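PDB 3RJ2: putative uncharacterized protein from Singapore grouper iridovirus, which binds histone H3, as a protein of a fish-infecting iridovirus. Local coordinates for residues A[31-45]-A[86-100]. Residues are numbered along the deposited sequence; the frame is centred on the assembly and turned at random.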
ATOM      1  N   CYS A  31      -2.116 -10.182   6.889  1.00 28.35           N
ATOM      2  CA  CYS A  31      -1.605  -9.480   5.698  1.00 24.86           C
ATOM      3  C   CYS A  31      -2.697  -9.071   4.711  1.00 22.77           C
ATOM      4  O   CYS A  31      -3.658  -9.808   4.487  1.00 22.49           O
ATOM      5  CB  CYS A  31      -0.593 -10.330   4.951  1.00 24.60           C
ATOM      6  SG  CYS A  31       0.913 -10.567   5.817  1.00 24.60           S
ATOM      7  N   TRP A  32      -2.542  -7.885   4.136  1.00 19.96           N
ATOM      8  CA  TRP A  32      -3.399  -7.443   3.043  1.00 17.35           C
ATOM      9  C   TRP A  32      -2.610  -6.703   1.969  1.00 16.16           C
ATOM     10  O   TRP A  32      -1.442  -6.365   2.161  1.00 15.05           O
ATOM     11  CB  TRP A  32      -4.599  -6.622   3.544  1.00 16.52           C
ATOM     12  CG  TRP A  32      -4.270  -5.503   4.498  1.00 16.28           C
ATOM     13  CD1 TRP A  32      -4.488  -5.489   5.856  1.00 15.71           C
ATOM     14  CD2 TRP A  32      -3.696  -4.229   4.176  1.00 13.45           C
ATOM     15  NE1 TRP A  32      -4.069  -4.301   6.390  1.00 14.25           N
ATOM     16  CE2 TRP A  32      -3.580  -3.507   5.386  1.00 12.91           C
ATOM     17  CE3 TRP A  32      -3.262  -3.628   2.981  1.00 12.63           C
ATOM     18  CZ2 TRP A  32      -3.033  -2.212   5.445  1.00 11.75           C
ATOM     19  CZ3 TRP A  32      -2.719  -2.339   3.039  1.00 10.91           C
ATOM     20  CH2 TRP A  32      -2.616  -1.648   4.263  1.00 11.10           C
ATOM     21  N   ILE A  33      -3.258  -6.504   0.824  1.00 15.16           N
ATOM     22  CA  ILE A  33      -2.723  -5.704  -0.272  1.00 14.49           C
ATOM     23  C   ILE A  33      -3.806  -4.693  -0.592  1.00 13.90           C
ATOM     24  O   ILE A  33      -5.002  -5.003  -0.539  1.00 13.82           O
ATOM     25  CB  ILE A  33      -2.391  -6.564  -1.513  1.00 14.39           C
ATOM     26  CG1 ILE A  33      -1.340  -7.622  -1.165  1.00 14.70           C
ATOM     27  CG2 ILE A  33      -1.899  -5.700  -2.667  1.00 15.07           C
ATOM     28  CD1 ILE A  33      -1.136  -8.664  -2.261  1.00 16.37           C
ATOM     29  N   TRP A  34      -3.380  -3.472  -0.878  1.00 12.94           N
ATOM     30  CA  TRP A  34      -4.286  -2.392  -1.187  1.00 12.56           C
ATOM     31  C   TRP A  34      -3.863  -1.726  -2.491  1.00 12.29           C
ATOM     32  O   TRP A  34      -2.689  -1.410  -2.681  1.00 11.19           O
ATOM     33  CB  TRP A  34      -4.281  -1.402  -0.030  1.00 12.62           C
ATOM     34  CG  TRP A  34      -5.074  -0.159  -0.211  1.00 11.58           C
ATOM     35  CD1 TRP A  34      -6.423  -0.009  -0.035  1.00 12.08           C
ATOM     36  CD2 TRP A  34      -4.564   1.135  -0.561  1.00 12.13           C
ATOM     37  NE1 TRP A  34      -6.787   1.304  -0.276  1.00 12.17           N
ATOM     38  CE2 TRP A  34      -5.662   2.026  -0.593  1.00 12.57           C
ATOM     39  CE3 TRP A  34      -3.283   1.628  -0.878  1.00 13.11           C
ATOM     40  CZ2 TRP A  34      -5.515   3.398  -0.904  1.00 12.72           C
ATOM     41  CZ3 TRP A  34      -3.140   3.002  -1.191  1.00 12.01           C
ATOM     42  CH2 TRP A  34      -4.251   3.860  -1.192  1.00 11.68           C
ATOM     43  N   THR A  35      -4.834  -1.543  -3.381  1.00 12.12           N
ATOM     44  CA  THR A  35      -4.643  -0.873  -4.668  1.00 13.03           C
ATOM     45  C   THR A  35      -5.546   0.360  -4.808  1.00 12.55           C
ATOM     46  O   THR A  35      -6.738   0.299  -4.529  1.00 12.65           O
ATOM     47  CB  THR A  35      -4.940  -1.833  -5.845  1.00 13.17           C
ATOM     48  OG1 THR A  35      -4.129  -3.002  -5.706  1.00 14.43           O
ATOM     49  CG2 THR A  35      -4.616  -1.168  -7.188  1.00 13.32           C
ATOM     50  N   TYR A  36      -4.974   1.470  -5.255  1.00 12.40           N
ATOM     51  CA  TYR A  36      -5.721   2.716  -5.395  1.00 12.82           C
ATOM     52  C   TYR A  36      -5.423   3.345  -6.739  1.00 13.13           C
ATOM     53  O   TYR A  36      -4.277   3.694  -7.023  1.00 13.28           O
ATOM     54  CB  TYR A  36      -5.343   3.675  -4.262  1.00 12.42           C
ATOM     55  CG  TYR A  36      -5.961   5.060  -4.277  1.00 13.36           C
ATOM     56  CD1 TYR A  36      -7.297   5.270  -4.643  1.00 15.48           C
ATOM     57  CD2 TYR A  36      -5.225   6.159  -3.862  1.00 14.03           C
ATOM     58  CE1 TYR A  36      -7.867   6.554  -4.613  1.00 16.04           C
ATOM     59  CE2 TYR A  36      -5.774   7.440  -3.841  1.00 15.34           C
ATOM     60  CZ  TYR A  36      -7.091   7.629  -4.205  1.00 16.32           C
ATOM     61  OH  TYR A  36      -7.615   8.898  -4.171  1.00 17.21           O
ATOM     62  N   LYS A  37      -6.457   3.476  -7.560  1.00 13.56           N
ATOM     63  CA  LYS A  37      -6.365   4.200  -8.822  1.00 14.67           C
ATOM     64  C   LYS A  37      -6.592   5.673  -8.520  1.00 14.51           C
ATOM     65  O   LYS A  37      -7.606   6.025  -7.936  1.00 14.52           O
ATOM     66  CB  LYS A  37      -7.433   3.708  -9.805  1.00 15.27           C
ATOM     67  CG  LYS A  37      -7.256   4.256 -11.214  1.00 16.98           C
ATOM     68  CD  LYS A  37      -8.402   3.850 -12.125  1.00 20.06           C
ATOM     69  CE  LYS A  37      -8.347   4.645 -13.423  1.00 22.95           C
ATOM     70  NZ  LYS A  37      -9.196   4.009 -14.490  1.00 27.56           N
ATOM     71  N   PHE A  38      -5.641   6.521  -8.894  1.00 14.75           N
ATOM     72  CA  PHE A  38      -5.746   7.964  -8.643  1.00 15.07           C
ATOM     73  C   PHE A  38      -6.877   8.595  -9.457  1.00 15.91           C
ATOM     74  O   PHE A  38      -6.963   8.369 -10.668  1.00 15.82           O
ATOM     75  CB  PHE A  38      -4.436   8.683  -8.976  1.00 14.29           C
ATOM     76  CG  PHE A  38      -3.240   8.247  -8.134  1.00 13.83           C
ATOM     77  CD1 PHE A  38      -3.393   7.414  -7.025  1.00 12.93           C
ATOM     78  CD2 PHE A  38      -1.963   8.701  -8.451  1.00 11.57           C
ATOM     79  CE1 PHE A  38      -2.288   7.041  -6.255  1.00 13.53           C
ATOM     80  CE2 PHE A  38      -0.858   8.332  -7.685  1.00 11.75           C
ATOM     81  CZ  PHE A  38      -1.020   7.504  -6.595  1.00 11.15           C
ATOM     82  N   PRO A  39      -7.760   9.367  -8.795  1.00 16.81           N
ATOM     83  CA  PRO A  39      -8.754  10.148  -9.538  1.00 17.32           C
ATOM     84  C   PRO A  39      -8.152  11.467 -10.055  1.00 18.01           C
ATOM     85  O   PRO A  39      -8.770  12.140 -10.881  1.00 17.91           O
ATOM     86  CB  PRO A  39      -9.842  10.404  -8.494  1.00 17.27           C
ATOM     87  CG  PRO A  39      -9.098  10.466  -7.186  1.00 17.04           C
ATOM     88  CD  PRO A  39      -7.970   9.457  -7.335  1.00 16.63           C
ATOM     89  N   GLU A  40      -6.946  11.798  -9.577  1.00 18.20           N
ATOM     90  CA  GLU A  40      -6.207  13.010  -9.958  1.00 18.71           C
ATOM     91  C   GLU A  40      -4.728  12.801  -9.618  1.00 18.50           C
ATOM     92  O   GLU A  40      -4.392  11.887  -8.868  1.00 18.35           O
ATOM     93  CB  GLU A  40      -6.751  14.233  -9.208  1.00 19.22           C
ATOM     94  CG  GLU A  40      -6.554  14.172  -7.687  1.00 20.04           C
ATOM     95  CD  GLU A  40      -7.166  15.358  -6.962  1.00 23.47           C
ATOM     96  OE1 GLU A  40      -6.774  16.508  -7.255  1.00 24.77           O
ATOM     97  OE2 GLU A  40      -8.030  15.140  -6.085  1.00 23.90           O
ATOM     98  N   LYS A  41      -3.848  13.641 -10.152  1.00 18.34           N
ATOM     99  CA  LYS A  41      -2.411  13.495  -9.884  1.00 18.55           C
ATOM    100  C   LYS A  41      -2.071  13.918  -8.451  1.00 17.29           C
ATOM    101  O   LYS A  41      -2.547  14.937  -7.943  1.00 17.01           O
ATOM    102  CB  LYS A  41      -1.553  14.276 -10.899  1.00 19.79           C
ATOM    103  CG  LYS A  41      -1.920  13.996 -12.373  1.00 23.68           C
ATOM    104  CD  LYS A  41      -0.879  14.541 -13.358  1.00 28.57           C
ATOM    105  CE  LYS A  41      -1.350  14.359 -14.829  1.00 30.43           C
ATOM    106  NZ  LYS A  41      -0.229  14.337 -15.841  1.00 31.90           N
ATOM    107  N   TYR A  42      -1.273  13.109  -7.780  1.00 15.42           N
ATOM    108  CA  TYR A  42      -0.859  13.459  -6.441  1.00 14.01           C
ATOM    109  C   TYR A  42       0.616  13.698  -6.517  1.00 13.33           C
ATOM    110  O   TYR A  42       1.250  13.202  -7.435  1.00 13.36           O
ATOM    111  CB  TYR A  42      -1.161  12.320  -5.477  1.00 13.89           C
ATOM    112  CG  TYR A  42      -2.628  12.036  -5.261  1.00 12.79           C
ATOM    113  CD1 TYR A  42      -3.505  13.032  -4.843  1.00 11.06           C
ATOM    114  CD2 TYR A  42      -3.128  10.752  -5.439  1.00 12.84           C
ATOM    115  CE1 TYR A  42      -4.844  12.762  -4.620  1.00 10.96           C
ATOM    116  CE2 TYR A  42      -4.464  10.469  -5.221  1.00 12.78           C
ATOM    117  CZ  TYR A  42      -5.312  11.473  -4.814  1.00 12.97           C
ATOM    118  OH  TYR A  42      -6.637  11.173  -4.626  1.00 14.02           O
ATOM    119  N   THR A  43       1.167  14.441  -5.563  1.00 12.90           N
ATOM    120  CA  THR A  43       2.598  14.704  -5.542  1.00 12.58           C
ATOM    121  C   THR A  43       3.250  14.220  -4.257  1.00 12.93           C
ATOM    122  O   THR A  43       4.473  14.100  -4.178  1.00 12.99           O
ATOM    123  CB  THR A  43       2.884  16.180  -5.653  1.00 12.70           C
ATOM    124  OG1 THR A  43       2.260  16.846  -4.550  1.00 12.25           O
ATOM    125  CG2 THR A  43       2.345  16.740  -6.990  1.00 13.03           C
ATOM    126  N   LEU A  44       2.438  13.937  -3.248  1.00 12.92           N
ATOM    127  CA  LEU A  44       2.969  13.583  -1.946  1.00 13.25           C
ATOM    128  C   LEU A  44       2.019  12.622  -1.252  1.00 13.58           C
ATOM    129  O   LEU A  44       0.796  12.787  -1.316  1.00 13.93           O
ATOM    130  CB  LEU A  44       3.197  14.853  -1.098  1.00 13.32           C
ATOM    131  CG  LEU A  44       4.071  14.702   0.156  1.00 15.16           C
ATOM    132  CD1 LEU A  44       5.523  14.409  -0.212  1.00 13.95           C
ATOM    133  CD2 LEU A  44       3.990  15.917   1.067  1.00 15.46           C
ATOM    134  N   LEU A  45       2.585  11.602  -0.615  1.00 14.14           N
ATOM    135  CA  LEU A  45       1.828  10.710   0.248  1.00 14.49           C
ATOM    136  C   LEU A  45       2.304  10.873   1.695  1.00 14.82           C
ATOM    137  O   LEU A  45       3.457  10.604   1.987  1.00 14.86           O
ATOM    138  CB  LEU A  45       1.969   9.252  -0.215  1.00 14.49           C
ATOM    139  CG  LEU A  45       1.460   8.145   0.743  1.00 15.59           C
ATOM    140  CD1 LEU A  45      -0.029   8.290   0.993  1.00 15.35           C
ATOM    141  CD2 LEU A  45       1.761   6.753   0.227  1.00 14.56           C
ATOM    142  N   LEU A  86       6.173  10.412   1.572  1.00 17.11           N
ATOM    143  CA  LEU A  86       6.762   9.844   0.370  1.00 17.60           C
ATOM    144  C   LEU A  86       6.400  10.705  -0.827  1.00 16.64           C
ATOM    145  O   LEU A  86       5.231  11.090  -0.983  1.00 16.12           O
ATOM    146  CB  LEU A  86       6.133   8.483   0.091  1.00 18.06           C
ATOM    147  CG  LEU A  86       6.856   7.171   0.286  1.00 21.47           C
ATOM    148  CD1 LEU A  86       6.064   6.182  -0.546  1.00 21.71           C
ATOM    149  CD2 LEU A  86       8.324   7.259  -0.210  1.00 23.39           C
ATOM    150  N   ALA A  87       7.370  10.947  -1.698  1.00 15.60           N
ATOM    151  CA  ALA A  87       7.091  11.633  -2.944  1.00 15.79           C
ATOM    152  C   ALA A  87       6.344  10.687  -3.885  1.00 15.34           C
ATOM    153  O   ALA A  87       6.659   9.519  -3.955  1.00 14.75           O
ATOM    154  CB  ALA A  87       8.384  12.136  -3.581  1.00 15.74           C
ATOM    155  N   VAL A  88       5.329  11.203  -4.568  1.00 15.32           N
ATOM    156  CA  VAL A  88       4.597  10.455  -5.582  1.00 14.75           C
ATOM    157  C   VAL A  88       5.202  10.815  -6.957  1.00 15.74           C
ATOM    158  O   VAL A  88       5.309  11.996  -7.297  1.00 15.69           O
ATOM    159  CB  VAL A  88       3.072  10.783  -5.525  1.00 14.86           C
ATOM    160  CG1 VAL A  88       2.308  10.005  -6.570  1.00 12.84           C
ATOM    161  CG2 VAL A  88       2.490  10.498  -4.117  1.00 12.89           C
ATOM    162  N   PRO A  89       5.638   9.803  -7.739  1.00 16.63           N
ATOM    163  CA  PRO A  89       6.221  10.052  -9.063  1.00 17.39           C
ATOM    164  C   PRO A  89       5.275  10.832  -9.987  1.00 18.56           C
ATOM    165  O   PRO A  89       4.055  10.660  -9.905  1.00 18.72           O
ATOM    166  CB  PRO A  89       6.435   8.637  -9.626  1.00 17.80           C
ATOM    167  CG  PRO A  89       6.511   7.744  -8.444  1.00 15.89           C
ATOM    168  CD  PRO A  89       5.659   8.370  -7.379  1.00 16.48           C
ATOM    169  N   LYS A  90       5.846  11.676 -10.850  1.00 19.30           N
ATOM    170  CA  LYS A  90       5.118  12.412 -11.892  1.00 20.54           C
ATOM    171  C   LYS A  90       4.104  11.565 -12.671  1.00 20.00           C
ATOM    172  O   LYS A  90       2.969  11.999 -12.922  1.00 20.41           O
ATOM    173  CB  LYS A  90       6.127  13.039 -12.894  1.00 21.27           C
ATOM    174  CG  LYS A  90       6.321  14.555 -12.745  1.00 26.27           C
ATOM    175  CD  LYS A  90       7.374  15.148 -13.733  1.00 30.50           C
ATOM    176  CE  LYS A  90       7.531  16.667 -13.499  1.00 32.64           C
ATOM    177  NZ  LYS A  90       8.857  17.268 -13.929  1.00 34.32           N
ATOM    178  N   ASP A  91       4.529  10.369 -13.065  1.00 19.78           N
ATOM    179  CA  ASP A  91       3.726   9.457 -13.905  1.00 19.42           C
ATOM    180  C   ASP A  91       2.933   8.399 -13.128  1.00 18.41           C
ATOM    181  O   ASP A  91       2.446   7.423 -13.716  1.00 18.63           O
ATOM    182  CB  ASP A  91       4.614   8.760 -14.945  1.00 19.69           C
ATOM    183  CG  ASP A  91       5.899   8.230 -14.352  1.00 21.54           C
ATOM    184  OD1 ASP A  91       6.288   8.666 -13.248  1.00 23.13           O
ATOM    185  OD2 ASP A  91       6.546   7.384 -15.000  1.00 25.03           O
ATOM    186  N   ALA A  92       2.807   8.582 -11.818  1.00 16.78           N
ATOM    187  CA  ALA A  92       2.034   7.660 -11.007  1.00 15.53           C
ATOM    188  C   ALA A  92       0.548   7.854 -11.266  1.00 14.71           C
ATOM    189  O   ALA A  92       0.039   8.969 -11.188  1.00 14.21           O
ATOM    190  CB  ALA A  92       2.357   7.823  -9.530  1.00 15.13           C
ATOM    191  N   ALA A  93      -0.125   6.748 -11.592  1.00 13.95           N
ATOM    192  CA  ALA A  93      -1.578   6.709 -11.754  1.00 12.96           C
ATOM    193  C   ALA A  93      -2.244   5.759 -10.744  1.00 12.30           C
ATOM    194  O   ALA A  93      -3.475   5.759 -10.603  1.00 11.42           O
ATOM    195  CB  ALA A  93      -1.935   6.304 -13.174  1.00 13.10           C
ATOM    196  N   TYR A  94      -1.424   4.963 -10.051  1.00 11.48           N
ATOM    197  CA  TYR A  94      -1.882   3.959  -9.074  1.00 11.60           C
ATOM    198  C   TYR A  94      -0.895   3.818  -7.948  1.00 11.58           C
ATOM    199  O   TYR A  94       0.320   3.914  -8.161  1.00 11.06           O
ATOM    200  CB  TYR A  94      -1.954   2.543  -9.682  1.00 12.49           C
ATOM    201  CG  TYR A  94      -2.874   2.352 -10.845  1.00 12.25           C
ATOM    202  CD1 TYR A  94      -4.167   1.887 -10.658  1.00 13.26           C
ATOM    203  CD2 TYR A  94      -2.429   2.586 -12.135  1.00 14.99           C
ATOM    204  CE1 TYR A  94      -5.012   1.676 -11.741  1.00 16.18           C
ATOM    205  CE2 TYR A  94      -3.257   2.391 -13.223  1.00 16.70           C
ATOM    206  CZ  TYR A  94      -4.544   1.937 -13.023  1.00 17.29           C
ATOM    207  OH  TYR A  94      -5.359   1.747 -14.116  1.00 21.17           O
ATOM    208  N   ALA A  95      -1.419   3.529  -6.760  1.00 11.60           N
ATOM    209  CA  ALA A  95      -0.594   3.165  -5.623  1.00 11.69           C
ATOM    210  C   ALA A  95      -1.027   1.789  -5.127  1.00 11.35           C
ATOM    211  O   ALA A  95      -2.181   1.402  -5.266  1.00 12.15           O
ATOM    212  CB  ALA A  95      -0.706   4.208  -4.504  1.00 10.73           C
ATOM    213  N   ARG A  96      -0.085   1.053  -4.571  1.00 10.66           N
ATOM    214  CA  ARG A  96      -0.368  -0.207  -3.932  1.00 10.05           C
ATOM    215  C   ARG A  96       0.452  -0.260  -2.649  1.00 10.57           C
ATOM    216  O   ARG A  96       1.597   0.219  -2.601  1.00 10.84           O
ATOM    217  CB  ARG A  96      -0.049  -1.376  -4.876  1.00  9.88           C
ATOM    218  CG  ARG A  96      -0.191  -2.785  -4.281  1.00  8.16           C
ATOM    219  CD  ARG A  96      -0.210  -3.848  -5.361  1.00  7.74           C
ATOM    220  NE  ARG A  96      -1.413  -3.746  -6.191  1.00  8.11           N
ATOM    221  CZ  ARG A  96      -1.519  -4.206  -7.437  1.00  7.35           C
ATOM    222  NH1 ARG A  96      -0.484  -4.797  -8.044  1.00  4.89           N
ATOM    223  NH2 ARG A  96      -2.665  -4.070  -8.082  1.00  7.76           N
ATOM    224  N   ILE A  97      -0.154  -0.796  -1.596  1.00 10.10           N
ATOM    225  CA  ILE A  97       0.574  -1.104  -0.378  1.00 10.65           C
ATOM    226  C   ILE A  97       0.512  -2.611  -0.167  1.00 11.06           C
ATOM    227  O   ILE A  97      -0.577  -3.195  -0.202  1.00 11.37           O
ATOM    228  CB  ILE A  97      -0.016  -0.332   0.842  1.00 10.68           C
ATOM    229  CG1 ILE A  97       0.150   1.184   0.637  1.00 10.86           C
ATOM    230  CG2 ILE A  97       0.608  -0.800   2.138  1.00 10.46           C
ATOM    231  CD1 ILE A  97      -0.486   2.082   1.704  1.00 12.74           C
ATOM    232  N   HIS A  98       1.672  -3.250  -0.011  1.00 10.68           N
ATOM    233  CA  HIS A  98       1.727  -4.610   0.517  1.00 10.49           C
ATOM    234  C   HIS A  98       2.052  -4.448   1.994  1.00 11.13           C
ATOM    235  O   HIS A  98       3.183  -4.082   2.336  1.00 10.86           O
ATOM    236  CB  HIS A  98       2.825  -5.457  -0.155  1.00 10.61           C
ATOM    237  CG  HIS A  98       2.544  -5.817  -1.588  1.00 10.68           C
ATOM    238  ND1 HIS A  98       2.619  -4.902  -2.617  1.00 10.02           N
ATOM    239  CD2 HIS A  98       2.207  -6.997  -2.161  1.00  8.27           C
ATOM    240  CE1 HIS A  98       2.321  -5.498  -3.759  1.00 10.86           C
ATOM    241  NE2 HIS A  98       2.078  -6.773  -3.510  1.00  8.59           N
ATOM    242  N   ALA A  99       1.069  -4.707   2.857  1.00 10.87           N
ATOM    243  CA  ALA A  99       1.237  -4.630   4.308  1.00 11.75           C
ATOM    244  C   ALA A  99       1.891  -5.878   4.908  1.00 12.33           C
ATOM    245  O   ALA A  99       1.527  -7.001   4.573  1.00 12.93           O
ATOM    246  CB  ALA A  99      -0.106  -4.387   4.964  1.00 12.05           C
ATOM    247  N   ALA A 100       2.847  -5.663   5.810  1.00 13.09           N
ATOM    248  CA  ALA A 100       3.675  -6.717   6.394  1.00 13.68           C
ATOM    249  C   ALA A 100       4.227  -7.621   5.302  1.00 14.23           C
ATOM    250  O   ALA A 100       4.005  -8.833   5.315  1.00 14.24           O
ATOM    251  CB  ALA A 100       2.908  -7.527   7.448  1.00 13.61           C
TER
HETATM  252  O   HOH W   1       1.151  -8.129   2.044  1.00 22.83           O
HETATM  253  O   HOH W   2      -5.131   7.083 -12.120  1.00 16.91           O
HETATM  254  O   HOH W   3       0.233  11.244  -9.776  1.00 15.76           O
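Phe38 packs its ring against Ala92, Ala95 and Val88. Its CB lies 3.5 Å from Ala93 O, beside the bond that Phe38 N donates to that same oxygen. With CG anti to the carbonyl carbon (chi1 -62°), the ring lays one face over Ala93 C and Tyr94 N. Phe38 CD2 comes within 3.4 Å of Ala92 O, Phe38 CE2 meets Ala92 CB and Val88 CG1, Phe38 CE1 reaches Ala95 CB at 3.7 Å, and Phe38 CZ ends near the same methyl. Tyr42 CD2 sits over the opposite face. Here both segments pass from one beta sheet to the other: strands 31-37 and 94-98 run antiparallel (172°) inside the six-stranded mixed sheet, whereas 44-50 and 81-87 pair in the four-stranded antiparallel one. Leu45 N to Leu86 O (2.7 Å) and its return bond join the second pair, and Thr43 and Leu44 form a classic beta bulge opposite Val12. Water 2 donates to both Phe38 O and Ala93 O. At the Trp32 end of the 31-37 and 94-98 pair, Ala99 CB makes a CH-pi contact 3.5 Å from the centroid of the Trp32 six-membered ring, squarely over the face, while Trp32 NE1 bonds to Ile5 O. Ile97 CG2 touches Trp32 CZ3 and Ile97 CG1 touches Trp34 CE3, both at 3.8 Å.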